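Local coordinates for uncharacterized protein (Legionella longbeachae NSW150, PDB 4JZA) that probably removes the 3-phosphate from phosphatidylinositol 3-phosphate, acting as a phosphoinositide phosphatase in the pathogen's dealings with host lipids, at residues W117-I122 and V126-E131; Q308-L313 and F319-V324. All blocks are in the same frame, centred on the assembly; numbering follows the deposited sequence.

Contact 1 (W117-I122 and V126-E131); sequences WGCSEI and VELLNE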
loop_
_atom_site.group_PDB
_atom_site.type_symbol
_atom_site.label_atom_id
_atom_site.label_comp_id
_atom_site.label_asym_id
_atom_site.label_seq_id
_atom_site.Cartn_x
_atom_site.Cartn_y
_atom_site.Cartn_z
ATOM N N TRP A 117 16.727 -2.206 10.082
ATOM C CA TRP A 117 15.783 -1.424 10.895
ATOM C C TRP A 117 15.416 -2.164 12.183
ATOM O O TRP A 117 14.677 -1.643 13.010
ATOM C CB TRP A 117 14.510 -1.059 10.089
ATOM C CG TRP A 117 14.654 0.236 9.310
ATOM C CD1 TRP A 117 14.284 1.490 9.722
ATOM C CD2 TRP A 117 15.243 0.396 8.016
ATOM N NE1 TRP A 117 14.616 2.416 8.756
ATOM C CE2 TRP A 117 15.223 1.768 7.709
ATOM C CE3 TRP A 117 15.809 -0.483 7.110
ATOM C CZ2 TRP A 117 15.696 2.271 6.513
ATOM C CZ3 TRP A 117 16.310 0.014 5.942
ATOM C CH2 TRP A 117 16.239 1.390 5.638
ATOM N N GLY A 118 15.934 -3.377 12.349
ATOM C CA GLY A 118 15.757 -4.118 13.590
ATOM C C GLY A 118 14.310 -4.428 13.883
ATOM O O GLY A 118 13.844 -4.188 14.982
ATOM N N CYS A 119 13.632 -4.989 12.893
ATOM C CA CYS A 119 12.230 -5.288 12.985
ATOM C C CYS A 119 12.043 -6.573 13.764
ATOM O O CYS A 119 12.593 -7.600 13.372
ATOM C CB CYS A 119 11.648 -5.474 11.577
ATOM S SG CYS A 119 11.654 -4.002 10.477
ATOM N N SER A 120 11.246 -6.547 14.832
ATOM C CA SER A 120 10.961 -7.782 15.591
ATOM C C SER A 120 10.212 -8.760 14.749
ATOM O O SER A 120 10.442 -9.936 14.872
ATOM C CB SER A 120 10.150 -7.531 16.858
ATOM O OG SER A 120 9.364 -6.381 16.670
ATOM N N GLU A 121 9.313 -8.274 13.902
ATOM C CA GLU A 121 8.491 -9.128 13.049
ATOM C C GLU A 121 8.831 -8.822 11.583
ATOM O O GLU A 121 8.901 -7.686 11.227
ATOM C CB GLU A 121 7.001 -8.896 13.388
ATOM C CG GLU A 121 6.373 -9.898 14.374
ATOM C CD GLU A 121 5.920 -11.193 13.677
ATOM O OE1 GLU A 121 4.829 -11.200 13.023
ATOM O OE2 GLU A 121 6.667 -12.200 13.754
ATOM N N ILE A 122 9.054 -9.831 10.741
ATOM C CA ILE A 122 9.341 -9.652 9.321
ATOM C C ILE A 122 8.202 -8.901 8.595
ATOM O O ILE A 122 8.434 -8.219 7.616
ATOM C CB ILE A 122 9.587 -11.029 8.649
ATOM C CG1 ILE A 122 10.463 -10.904 7.404
ATOM C CG2 ILE A 122 8.288 -11.689 8.248
ATOM C CD1 ILE A 122 11.922 -10.796 7.768
ATOM N N VAL A 126 7.875 -5.739 5.697
ATOM C CA VAL A 126 7.079 -5.793 4.500
ATOM C C VAL A 126 6.338 -4.482 4.374
ATOM O O VAL A 126 6.370 -3.852 3.328
ATOM C CB VAL A 126 6.153 -7.016 4.550
ATOM C CG1 VAL A 126 4.967 -6.859 3.612
ATOM C CG2 VAL A 126 6.966 -8.278 4.223
ATOM N N GLU A 127 5.710 -4.047 5.462
ATOM C CA GLU A 127 4.905 -2.844 5.440
ATOM C C GLU A 127 5.745 -1.617 5.204
ATOM O O GLU A 127 5.296 -0.661 4.576
ATOM C CB GLU A 127 4.111 -2.721 6.717
ATOM C CG GLU A 127 3.088 -3.841 6.825
ATOM C CD GLU A 127 2.558 -4.091 8.247
ATOM O OE1 GLU A 127 3.021 -3.431 9.213
ATOM O OE2 GLU A 127 1.667 -4.977 8.386
ATOM N N LEU A 128 6.963 -1.609 5.706
ATOM C CA LEU A 128 7.863 -0.472 5.430
ATOM C C LEU A 128 8.154 -0.281 3.930
ATOM O O LEU A 128 7.978 0.833 3.400
ATOM C CB LEU A 128 9.185 -0.615 6.160
ATOM C CG LEU A 128 9.158 -0.323 7.636
ATOM C CD1 LEU A 128 10.509 -0.679 8.241
ATOM C CD2 LEU A 128 8.840 1.125 7.930
ATOM N N LEU A 129 8.558 -1.361 3.255
ATOM C CA LEU A 129 8.735 -1.330 1.783
ATOM C C LEU A 129 7.447 -0.950 0.980
ATOM O O LEU A 129 7.458 -0.106 0.083
ATOM C CB LEU A 129 9.220 -2.691 1.306
ATOM C CG LEU A 129 9.678 -2.777 -0.153
ATOM C CD1 LEU A 129 10.740 -1.767 -0.468
ATOM C CD2 LEU A 129 10.156 -4.171 -0.526
ATOM N N ASN A 130 6.337 -1.581 1.344
ATOM C CA ASN A 130 5.072 -1.456 0.649
ATOM C C ASN A 130 4.628 -0.038 0.695
ATOM O O ASN A 130 4.211 0.516 -0.303
ATOM C CB ASN A 130 4.033 -2.354 1.308
ATOM C CG ASN A 130 2.721 -2.394 0.541
ATOM O OD1 ASN A 130 2.690 -2.748 -0.634
ATOM N ND2 ASN A 130 1.626 -2.040 1.222
ATOM N N GLU A 131 4.751 0.563 1.872
ATOM C CA GLU A 131 4.302 1.976 2.140
ATOM C C GLU A 131 5.303 2.994 1.656
ATOM O O GLU A 131 4.924 4.037 1.135
ATOM C CB GLU A 131 3.901 2.192 3.632
ATOM C CG GLU A 131 2.638 1.409 3.995
ATOM C CD GLU A 131 2.366 1.256 5.475
ATOM O OE1 GLU A 131 2.354 2.233 6.252
ATOM O OE2 GLU A 131 2.127 0.139 5.908
#

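Contact 2 (Q308-L313 and F319-V324); sequences QWYWVL and FFLEHV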
loop_
_atom_site.group_PDB
_atom_site.type_symbol
_atom_site.label_atom_id
_atom_site.label_comp_id
_atom_site.label_asym_id
_atom_site.label_seq_id
_atom_site.Cartn_x
_atom_site.Cartn_y
_atom_site.Cartn_z
ATOM N N GLN A 308 -6.330 15.732 13.596
ATOM C CA GLN A 308 -6.397 14.395 14.177
ATOM C C GLN A 308 -6.050 13.291 13.167
ATOM O O GLN A 308 -5.431 12.306 13.526
ATOM C CB GLN A 308 -7.778 14.206 14.781
ATOM C CG GLN A 308 -7.973 12.981 15.637
ATOM C CD GLN A 308 -9.420 12.862 16.120
ATOM O OE1 GLN A 308 -10.339 13.450 15.537
ATOM N NE2 GLN A 308 -9.633 12.087 17.177
ATOM N N TRP A 309 -6.395 13.453 11.895
ATOM C CA TRP A 309 -5.954 12.484 10.911
ATOM C C TRP A 309 -4.441 12.331 10.870
ATOM O O TRP A 309 -3.947 11.269 10.563
ATOM C CB TRP A 309 -6.489 12.781 9.518
ATOM C CG TRP A 309 -5.988 13.985 8.834
ATOM C CD1 TRP A 309 -6.675 15.121 8.617
ATOM C CD2 TRP A 309 -4.726 14.147 8.206
ATOM N NE1 TRP A 309 -5.919 16.000 7.899
ATOM C CE2 TRP A 309 -4.701 15.421 7.647
ATOM C CE3 TRP A 309 -3.603 13.329 8.052
ATOM C CZ2 TRP A 309 -3.577 15.916 6.942
ATOM C CZ3 TRP A 309 -2.480 13.827 7.344
ATOM C CH2 TRP A 309 -2.491 15.094 6.799
ATOM N N TYR A 310 -3.700 13.386 11.161
ATOM C CA TYR A 310 -2.249 13.336 11.102
ATOM C C TYR A 310 -1.752 12.496 12.252
ATOM O O TYR A 310 -0.901 11.621 12.060
ATOM C CB TYR A 310 -1.651 14.736 11.167
ATOM C CG TYR A 310 -0.186 14.742 11.222
ATOM C CD1 TYR A 310 0.558 14.372 10.109
ATOM C CD2 TYR A 310 0.492 15.105 12.385
ATOM C CE1 TYR A 310 1.946 14.355 10.153
ATOM C CE2 TYR A 310 1.886 15.089 12.430
ATOM C CZ TYR A 310 2.614 14.712 11.309
ATOM O OH TYR A 310 4.008 14.677 11.308
ATOM N N TRP A 311 -2.309 12.711 13.442
ATOM C CA TRP A 311 -1.774 12.043 14.649
ATOM C C TRP A 311 -1.969 10.519 14.680
ATOM O O TRP A 311 -1.255 9.821 15.368
ATOM C CB TRP A 311 -2.355 12.666 15.938
ATOM C CG TRP A 311 -2.011 14.135 16.160
ATOM C CD1 TRP A 311 -2.884 15.155 16.240
ATOM C CD2 TRP A 311 -0.704 14.712 16.326
ATOM N NE1 TRP A 311 -2.213 16.333 16.433
ATOM C CE2 TRP A 311 -0.872 16.082 16.502
ATOM C CE3 TRP A 311 0.584 14.192 16.372
ATOM C CZ2 TRP A 311 0.188 16.942 16.690
ATOM C CZ3 TRP A 311 1.647 15.060 16.571
ATOM C CH2 TRP A 311 1.444 16.402 16.743
ATOM N N VAL A 312 -2.948 10.001 13.967
ATOM C CA VAL A 312 -3.137 8.545 13.911
ATOM C C VAL A 312 -2.166 7.842 12.924
ATOM O O VAL A 312 -1.989 6.601 12.954
ATOM C CB VAL A 312 -4.598 8.180 13.625
ATOM C CG1 VAL A 312 -5.497 8.758 14.703
ATOM C CG2 VAL A 312 -5.033 8.680 12.261
ATOM N N LEU A 313 -1.512 8.614 12.067
ATOM C CA LEU A 313 -0.549 8.007 11.192
ATOM C C LEU A 313 0.499 7.302 12.049
ATOM O O LEU A 313 0.809 7.762 13.114
ATOM C CB LEU A 313 0.119 9.052 10.301
ATOM C CG LEU A 313 -0.748 9.701 9.241
ATOM C CD1 LEU A 313 0.071 10.701 8.475
ATOM C CD2 LEU A 313 -1.306 8.664 8.298
ATOM N N PHE A 319 7.237 10.125 8.772
ATOM C CA PHE A 319 8.528 10.387 8.162
ATOM C C PHE A 319 8.419 10.326 6.663
ATOM O O PHE A 319 9.061 11.105 5.990
ATOM C CB PHE A 319 9.610 9.409 8.611
ATOM C CG PHE A 319 10.227 9.731 9.947
ATOM C CD1 PHE A 319 11.120 10.784 10.080
ATOM C CD2 PHE A 319 9.963 8.945 11.052
ATOM C CE1 PHE A 319 11.732 11.058 11.284
ATOM C CE2 PHE A 319 10.568 9.213 12.269
ATOM C CZ PHE A 319 11.466 10.264 12.380
ATOM N N PHE A 320 7.607 9.421 6.129
ATOM C CA PHE A 320 7.425 9.350 4.679
ATOM C C PHE A 320 6.741 10.631 4.217
ATOM O O PHE A 320 7.156 11.254 3.222
ATOM C CB PHE A 320 6.572 8.149 4.258
ATOM C CG PHE A 320 7.193 6.791 4.512
ATOM C CD1 PHE A 320 8.514 6.635 4.791
ATOM C CD2 PHE A 320 6.409 5.657 4.426
ATOM C CE1 PHE A 320 9.035 5.375 5.004
ATOM C CE2 PHE A 320 6.910 4.404 4.630
ATOM C CZ PHE A 320 8.226 4.253 4.928
ATOM N N LEU A 321 5.700 11.049 4.927
ATOM C CA LEU A 321 5.010 12.277 4.523
ATOM C C LEU A 321 5.986 13.442 4.526
ATOM O O LEU A 321 6.069 14.199 3.555
ATOM C CB LEU A 321 3.813 12.578 5.443
ATOM C CG LEU A 321 2.925 13.778 5.121
ATOM C CD1 LEU A 321 2.406 13.688 3.714
ATOM C CD2 LEU A 321 1.750 13.803 6.112
ATOM N N GLU A 322 6.705 13.551 5.647
ATOM C CA GLU A 322 7.724 14.554 5.838
ATOM C C GLU A 322 8.687 14.581 4.651
ATOM O O GLU A 322 9.009 15.634 4.137
ATOM C CB GLU A 322 8.489 14.305 7.144
ATOM C CG GLU A 322 9.818 15.060 7.292
ATOM C CD GLU A 322 10.577 14.716 8.573
ATOM O OE1 GLU A 322 11.721 15.173 8.747
ATOM O OE2 GLU A 322 10.041 13.982 9.425
ATOM N N HIS A 323 9.125 13.434 4.189
ATOM C CA HIS A 323 10.164 13.432 3.186
ATOM C C HIS A 323 9.691 13.958 1.834
ATOM O O HIS A 323 10.466 14.543 1.093
ATOM C CB HIS A 323 10.693 12.035 3.013
ATOM C CG HIS A 323 11.872 11.956 2.100
ATOM N ND1 HIS A 323 13.131 12.390 2.467
ATOM C CD2 HIS A 323 11.996 11.467 0.840
ATOM C CE1 HIS A 323 13.980 12.172 1.474
ATOM N NE2 HIS A 323 13.319 11.601 0.481
ATOM N N VAL A 324 8.428 13.718 1.513
ATOM C CA VAL A 324 7.817 14.225 0.284
ATOM C C VAL A 324 7.529 15.695 0.402
ATOM O O VAL A 324 7.766 16.398 -0.571
ATOM C CB VAL A 324 6.488 13.525 -0.038
ATOM C CG1 VAL A 324 5.776 14.197 -1.174
ATOM C CG2 VAL A 324 6.732 12.095 -0.446
#

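Contact 1 (W117-I122 and V126-E131)
Leu128 reaches from its helix to Trp117 and Cys119 with a single methyl group. Its CB points toward the 117-122 loop, and CG lies anti to the carbonyl carbon, beside the backbone N (chi1 -76°). Leu128 CG itself stays 5.3 Å from Cys119 SG. Beyond it the chain runs on extended, so that CD1 becomes the forward tip: Leu128 CD1 rests 4.2 Å from Cys119 SG and 4.4 Å from Trp117 CG, coming to the indole obliquely. The touch is apolar and light, with one methyl touching both a sulfur and a ring.

The loop gets its shape at Gly118, whose positive phi and two bonds back into the last turn of helix 95-116 make a Schellman motif. At its far end, Ile122 O takes a bond from Val126 N (3.2 Å, N-H...O angle 143°), the i to i+4 pattern with which the next helix runs on. The methyl Val126 CG2 lies 3.7 Å from Ile122 O, beside the same carbonyl.

The second helix packs back on the first: Leu128 also leans on Ile113, and Val126 and Ile122 on Ile110, all of helix 95-116. Trp117 packs against Phe56, Leu59 and Ile60 of helix 41-62, its ring nearly parallel to that of Tyr63 and edge-to-face with Phe65. The contact lies at the surface, at the turn between helices 95-116 and 122-140, with helix 41-62 packed against Trp117.

Contact 2 (Q308-L313 and F319-V324)
Leu321 meets Trp309, Tyr310 and Leu313 in a buried, purely apolar contact between a short helix, 308-311, and the next one along the chain, 315-325. No hydrogen bond crosses between the segments. One methyl does the touching: Leu321 CD2 is 4.1 Å from Tyr310 CE1, 4.2 Å from Leu313 CD1 and 4.4 Å from Trp309 CZ3. Both rings offer their edges, with the methyl near the plane of each, so nothing is stacked across the contact. The leucine holds CG anti to its own backbone N (chi1 -176°) and CD2 anti to CA beyond that, which carries CD2 as far as the side chain can reach.

On the other side, CB of Trp309 and of Tyr310 does not aim at Leu321; the ends of the rings swing nearer. Leu313 does point toward it. The two aromatic residues also support each other, for Tyr310 CB sits over one face of the Trp309 indole, 3.9 Å above the plane and toward its rim.

The polar ends are tied down outside the contact: Trp309 NE1 bonds to Glu177 OE1 and Tyr310 OH to Pro187 O. With their polar ends bonded there, the rings present carbon edges to Leu321. Leu313 O accepts a bond from Arg194 NH2 and Trp311 O one from Thr189 OG1. This is plain apolar packing of two helices consecutive in the chain, 308-311 and 315-325, joined by a short link, with a leucine of the second helix seated against two ring edges and the leucine that follows the first.

Overall arrangement
Contact 1 comes first along the chain and closes before contact 2 opens, yet the two lie side by side, their centres about 17 Å apart. Helix 315-325 is the bridge: Phe320, on the segment 319-324, brings CE2 to 3.7 Å from Glu131 C and CZ to 3.8 Å from Leu128 O, while His316 and Gln317 bond to Glu131 OE1. Helix 41-62 serves both, covered by Trp117 and Leu129 from contact 1 and by Phe320, His323 and Val324 from contact 2. Together they join the 95-140 helical hairpin to helices 308-311 and 315-325, bringing parts of the chain nearly 200 residues apart into direct contact.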